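Local coordinates for hypothetical protein (Sus scrofa, PDB 3WOC) that is a heparin-binding, prostate-derived lectin-like glycoprotein of boar sperm with a jacalin-type beta-prism fold, probably acting in capacitation-related events, at residues Gly3-Phe6 with Ser12-Ile15; Ser39-Val42 with Trp48-Lys51. All blocks are in the same frame, centred on the assembly; numbering follows the deposited sequence.

Contact 1 (Gly3-Phe6 with Ser12-Ile15); sequences GQMF and SYFI
Gly-3 and Tyr-13 form an antiparallel, hydrogen-bonded beta pair, their CA atoms 5.2 Å apart, in the outer part of one of the three four-stranded sheets that make up the beta-prism fold of jacalin-like lectins. The N-H of each donates a hydrogen bond to the other's carbonyl oxygen, Gly-3 N to Tyr-13 O and Tyr-13 N to Gly-3 O, both 2.7 Å. Short strand 2-3 is outermost in this sheet, and strand 12-17 is in turn bonded, on its other side, to strand 114-122, where Ser-12 pairs with Phe-122 and Phe-14 with Gly-120. From Gln-4 onward the contact is made mainly by side chains.

The CB of Gln-4 points away, but its flexible chain turns back at chi2 (81°) and sets NE2 3.5 Å from the OG of Ser-12, whose small size admits the amide; this is a polar approach at van der Waals range, not a hydrogen bond. The larger share falls to Met-5 and Tyr-13, whose side chains meet at about a right angle. Met-5 is extended beyond CG (chi2 -178°), and this carries its thioether across one face of the phenol. Its methyl CE sits over the middle of the ring, 3.5 Å from the centroid and only 6° off the normal, a CH-pi contact. The sulfur follows obliquely, making a Met-aromatic contact. Unbranched, polarisable methionine can lie along a flat ring, offering it methyl and sulfur. While CE covers the face, Gly-3 O stands at the ring's edge, near its plane, 4.1 Å from Tyr-13 CD1.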
loop_
_atom_site.group_PDB
_atom_site.type_symbol
_atom_site.label_atom_id
_atom_site.label_comp_id
_atom_site.label_asym_id
_atom_site.label_seq_id
_atom_site.Cartn_x
_atom_site.Cartn_y
_atom_site.Cartn_z
ATOM N N GLY A 3 6.051 7.882 12.127
ATOM C CA GLY A 3 7.087 8.694 12.767
ATOM C C GLY A 3 7.793 9.681 11.855
ATOM O O GLY A 3 7.526 9.739 10.655
ATOM N N GLN A 4 8.705 10.454 12.441
ATOM C CA GLN A 4 9.462 11.487 11.734
ATOM C C GLN A 4 10.974 11.258 11.873
ATOM O O GLN A 4 11.410 10.445 12.691
ATOM C CB GLN A 4 9.096 12.876 12.278
ATOM C CG GLN A 4 7.674 13.360 11.960
ATOM C CD GLN A 4 6.610 12.782 12.888
ATOM O OE1 GLN A 4 6.887 12.436 14.038
ATOM N NE2 GLN A 4 5.380 12.684 12.388
ATOM N N MET A 5 11.763 11.976 11.072
ATOM C CA MET A 5 13.226 11.959 11.179
ATOM C C MET A 5 13.773 13.368 11.407
ATOM O O MET A 5 13.123 14.355 11.059
ATOM C CB MET A 5 13.869 11.396 9.906
ATOM C CG MET A 5 13.542 9.947 9.577
ATOM S SD MET A 5 14.401 9.396 8.091
ATOM C CE MET A 5 13.543 7.860 7.749
ATOM N N PHE A 6 14.968 13.447 11.995
ATOM C CA PHE A 6 15.736 14.683 12.058
ATOM C C PHE A 6 16.512 14.844 10.759
ATOM O O PHE A 6 16.989 13.861 10.187
ATOM C CB PHE A 6 16.717 14.664 13.238
ATOM C CG PHE A 6 16.054 14.555 14.581
ATOM C CD1 PHE A 6 15.523 15.684 15.204
ATOM C CD2 PHE A 6 15.961 13.326 15.225
ATOM C CE1 PHE A 6 14.906 15.589 16.448
ATOM C CE2 PHE A 6 15.345 13.219 16.465
ATOM C CZ PHE A 6 14.815 14.356 17.079
ATOM N N SER A 12 7.098 12.518 6.451
ATOM C CA SER A 12 6.936 11.656 7.619
ATOM C C SER A 12 6.937 10.212 7.120
ATOM O O SER A 12 6.789 9.966 5.921
ATOM C CB SER A 12 5.640 11.969 8.370
ATOM O OG SER A 12 5.674 13.265 8.937
ATOM N N TYR A 13 7.106 9.266 8.039
ATOM C CA TYR A 13 7.359 7.876 7.673
ATOM C C TYR A 13 6.431 6.907 8.381
ATOM O O TYR A 13 5.964 7.179 9.485
ATOM C CB TYR A 13 8.831 7.520 7.940
ATOM C CG TYR A 13 9.770 8.371 7.121
ATOM C CD1 TYR A 13 10.246 9.587 7.609
ATOM C CD2 TYR A 13 10.138 7.987 5.837
ATOM C CE1 TYR A 13 11.079 10.385 6.844
ATOM C CE2 TYR A 13 10.972 8.773 5.071
ATOM C CZ TYR A 13 11.439 9.966 5.578
ATOM O OH TYR A 13 12.266 10.738 4.808
ATOM N N PHE A 14 6.160 5.781 7.727
ATOM C CA PHE A 14 5.350 4.730 8.319
ATOM C C PHE A 14 5.890 3.337 8.003
ATOM O O PHE A 14 6.596 3.139 7.014
ATOM C CB PHE A 14 3.877 4.858 7.892
ATOM C CG PHE A 14 3.610 4.467 6.459
ATOM C CD1 PHE A 14 3.275 3.151 6.129
ATOM C CD2 PHE A 14 3.673 5.416 5.443
ATOM C CE1 PHE A 14 3.023 2.787 4.810
ATOM C CE2 PHE A 14 3.423 5.062 4.119
ATOM C CZ PHE A 14 3.101 3.744 3.803
ATOM N N ILE A 15 5.548 2.388 8.869
ATOM C CA ILE A 15 5.801 0.968 8.647
ATOM C C ILE A 15 4.638 0.177 9.245
ATOM O O ILE A 15 4.233 0.407 10.382
ATOM C CB ILE A 15 7.194 0.502 9.216
ATOM C CG1 ILE A 15 7.345 -1.028 9.186
ATOM C CG2 ILE A 15 7.423 1.013 10.638
ATOM C CD1 ILE A 15 7.987 -1.588 7.930
#

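Contact 2 (Ser39-Val42 with Trp48-Lys51); sequences SIQV and WSEK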
loop_
_atom_site.group_PDB
_atom_site.type_symbol
_atom_site.label_atom_id
_atom_site.label_comp_id
_atom_site.label_asym_id
_atom_site.label_seq_id
_atom_site.Cartn_x
_atom_site.Cartn_y
_atom_site.Cartn_z
ATOM N N SER A 39 -3.370 8.204 1.358
ATOM C CA SER A 39 -3.062 7.335 2.487
ATOM C C SER A 39 -3.461 5.896 2.177
ATOM O O SER A 39 -4.269 5.653 1.276
ATOM C CB SER A 39 -3.782 7.817 3.749
ATOM O OG SER A 39 -5.183 7.859 3.557
ATOM N N ILE A 40 -2.878 4.942 2.902
ATOM C CA ILE A 40 -3.355 3.560 2.838
ATOM C C ILE A 40 -3.710 2.990 4.206
ATOM O O ILE A 40 -3.340 3.536 5.248
ATOM C CB ILE A 40 -2.404 2.574 2.069
ATOM C CG1 ILE A 40 -1.185 2.169 2.918
ATOM C CG2 ILE A 40 -2.063 3.096 0.660
ATOM C CD1 ILE A 40 0.078 2.948 2.646
ATOM N N GLN A 41 -4.447 1.886 4.175
ATOM C CA GLN A 41 -4.813 1.151 5.367
ATOM C C GLN A 41 -4.859 -0.323 4.986
ATOM O O GLN A 41 -5.360 -0.687 3.919
ATOM C CB GLN A 41 -6.166 1.633 5.890
ATOM C CG GLN A 41 -6.335 1.507 7.392
ATOM C CD GLN A 41 -7.537 2.277 7.931
ATOM O OE1 GLN A 41 -8.191 3.031 7.207
ATOM N NE2 GLN A 41 -7.828 2.085 9.210
ATOM N N VAL A 42 -4.309 -1.165 5.850
ATOM C CA VAL A 42 -4.237 -2.597 5.590
ATOM C C VAL A 42 -4.979 -3.364 6.687
ATOM O O VAL A 42 -4.837 -3.057 7.868
ATOM C CB VAL A 42 -2.753 -3.064 5.421
ATOM C CG1 VAL A 42 -1.862 -2.477 6.497
ATOM C CG2 VAL A 42 -2.630 -4.582 5.382
ATOM N N TRP A 48 -8.436 -3.604 10.800
ATOM C CA TRP A 48 -7.813 -2.588 9.959
ATOM C C TRP A 48 -6.709 -1.881 10.733
ATOM O O TRP A 48 -6.839 -1.638 11.936
ATOM C CB TRP A 48 -8.849 -1.564 9.488
ATOM C CG TRP A 48 -9.725 -2.045 8.371
ATOM C CD1 TRP A 48 -11.019 -2.471 8.468
ATOM C CD2 TRP A 48 -9.375 -2.142 6.983
ATOM N NE1 TRP A 48 -11.497 -2.832 7.228
ATOM C CE2 TRP A 48 -10.509 -2.640 6.299
ATOM C CE3 TRP A 48 -8.213 -1.859 6.250
ATOM C CZ2 TRP A 48 -10.515 -2.865 4.916
ATOM C CZ3 TRP A 48 -8.219 -2.085 4.874
ATOM C CH2 TRP A 48 -9.366 -2.578 4.223
ATOM N N SER A 49 -5.627 -1.551 10.036
ATOM C CA SER A 49 -4.486 -0.871 10.644
ATOM C C SER A 49 -4.762 0.615 10.890
ATOM O O SER A 49 -5.841 1.121 10.583
ATOM C CB SER A 49 -3.246 -1.027 9.758
ATOM O OG SER A 49 -3.389 -0.309 8.542
ATOM N N GLU A 50 -3.772 1.295 11.462
ATOM C CA GLU A 50 -3.738 2.749 11.529
ATOM C C GLU A 50 -3.706 3.329 10.108
ATOM O O GLU A 50 -3.190 2.698 9.180
ATOM C CB GLU A 50 -2.494 3.183 12.307
ATOM C CG GLU A 50 -2.330 4.684 12.524
ATOM C CD GLU A 50 -0.942 5.056 13.025
ATOM O OE1 GLU A 50 -0.490 6.187 12.735
ATOM O OE2 GLU A 50 -0.301 4.218 13.702
ATOM N N LYS A 51 -4.275 4.522 9.944
ATOM C CA LYS A 51 -4.233 5.241 8.674
ATOM C C LYS A 51 -2.825 5.770 8.437
ATOM O O LYS A 51 -2.260 6.457 9.292
ATOM C CB LYS A 51 -5.219 6.409 8.688
ATOM C CG LYS A 51 -5.346 7.150 7.359
ATOM C CD LYS A 51 -6.625 6.778 6.619
ATOM C CE LYS A 51 -7.851 7.437 7.249
ATOM N NZ LYS A 51 -7.761 8.925 7.253
#
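Gln-41, which has the most surface buried here, reaches across to Ser-49 with its side-chain amide. Its CG is anti to the backbone N (chi1 -150°) and the chain runs out extended, bringing NE2 to 2.6 Å from Ser-49 O. The bond approaches that carbonyl nearly end-on, with the acceptor tilted 18° out of the glutamine amide plane. The other amide atom, OE1, takes a weak hydrogen bond from Arg-28, so a residue with both donor and acceptor suits the site.

These segments run antiparallel in the hairpin of strands 37-44 and 47-53, at the edge of a second sheet of the beta-prism. Here a side chain partly replaces regular backbone pairing: Val-42 N donates to Ser-49 OG at 3.0 Å in an almost straight bond, while Ser-49 N donates to Val-42 O at 2.8 Å. Serine's short hydroxyl can meet a backbone N-H so close to its own main chain.

Lys-51 bends at chi2; its long aliphatic chain lies over Ser-39, CD 3.6 Å from OG, and still lets the ammonium make a cation-pi contact with Phe-30. The broad indole of Trp-48 can meet Gln-41 O with its edge, CZ3 at 3.3 Å, while making a cation-pi contact with Arg-28.

From the N terminus, contact 1 comes first: the chain leaves strand 2-3, loops out through residues 4-11 and returns along strand 12-17, closing a surface loop. Contact 2 opens only later and closes the turn of the hairpin formed by strands 37-44 and 47-53, so the two are in series, neither nested nor crossed. Their centres lie about 15 Å apart. Phe-14 packs its CZ 3.3 Å from CD1 of Ile-40, and its ring meets that of Tyr-52 in nearly parallel planes, while Thr-16 touches Val-42 and Ser-49. Phe-14 and Thr-16 thus join the sheet containing strand 12-17 to the hairpin in the neighbouring sheet of the prism.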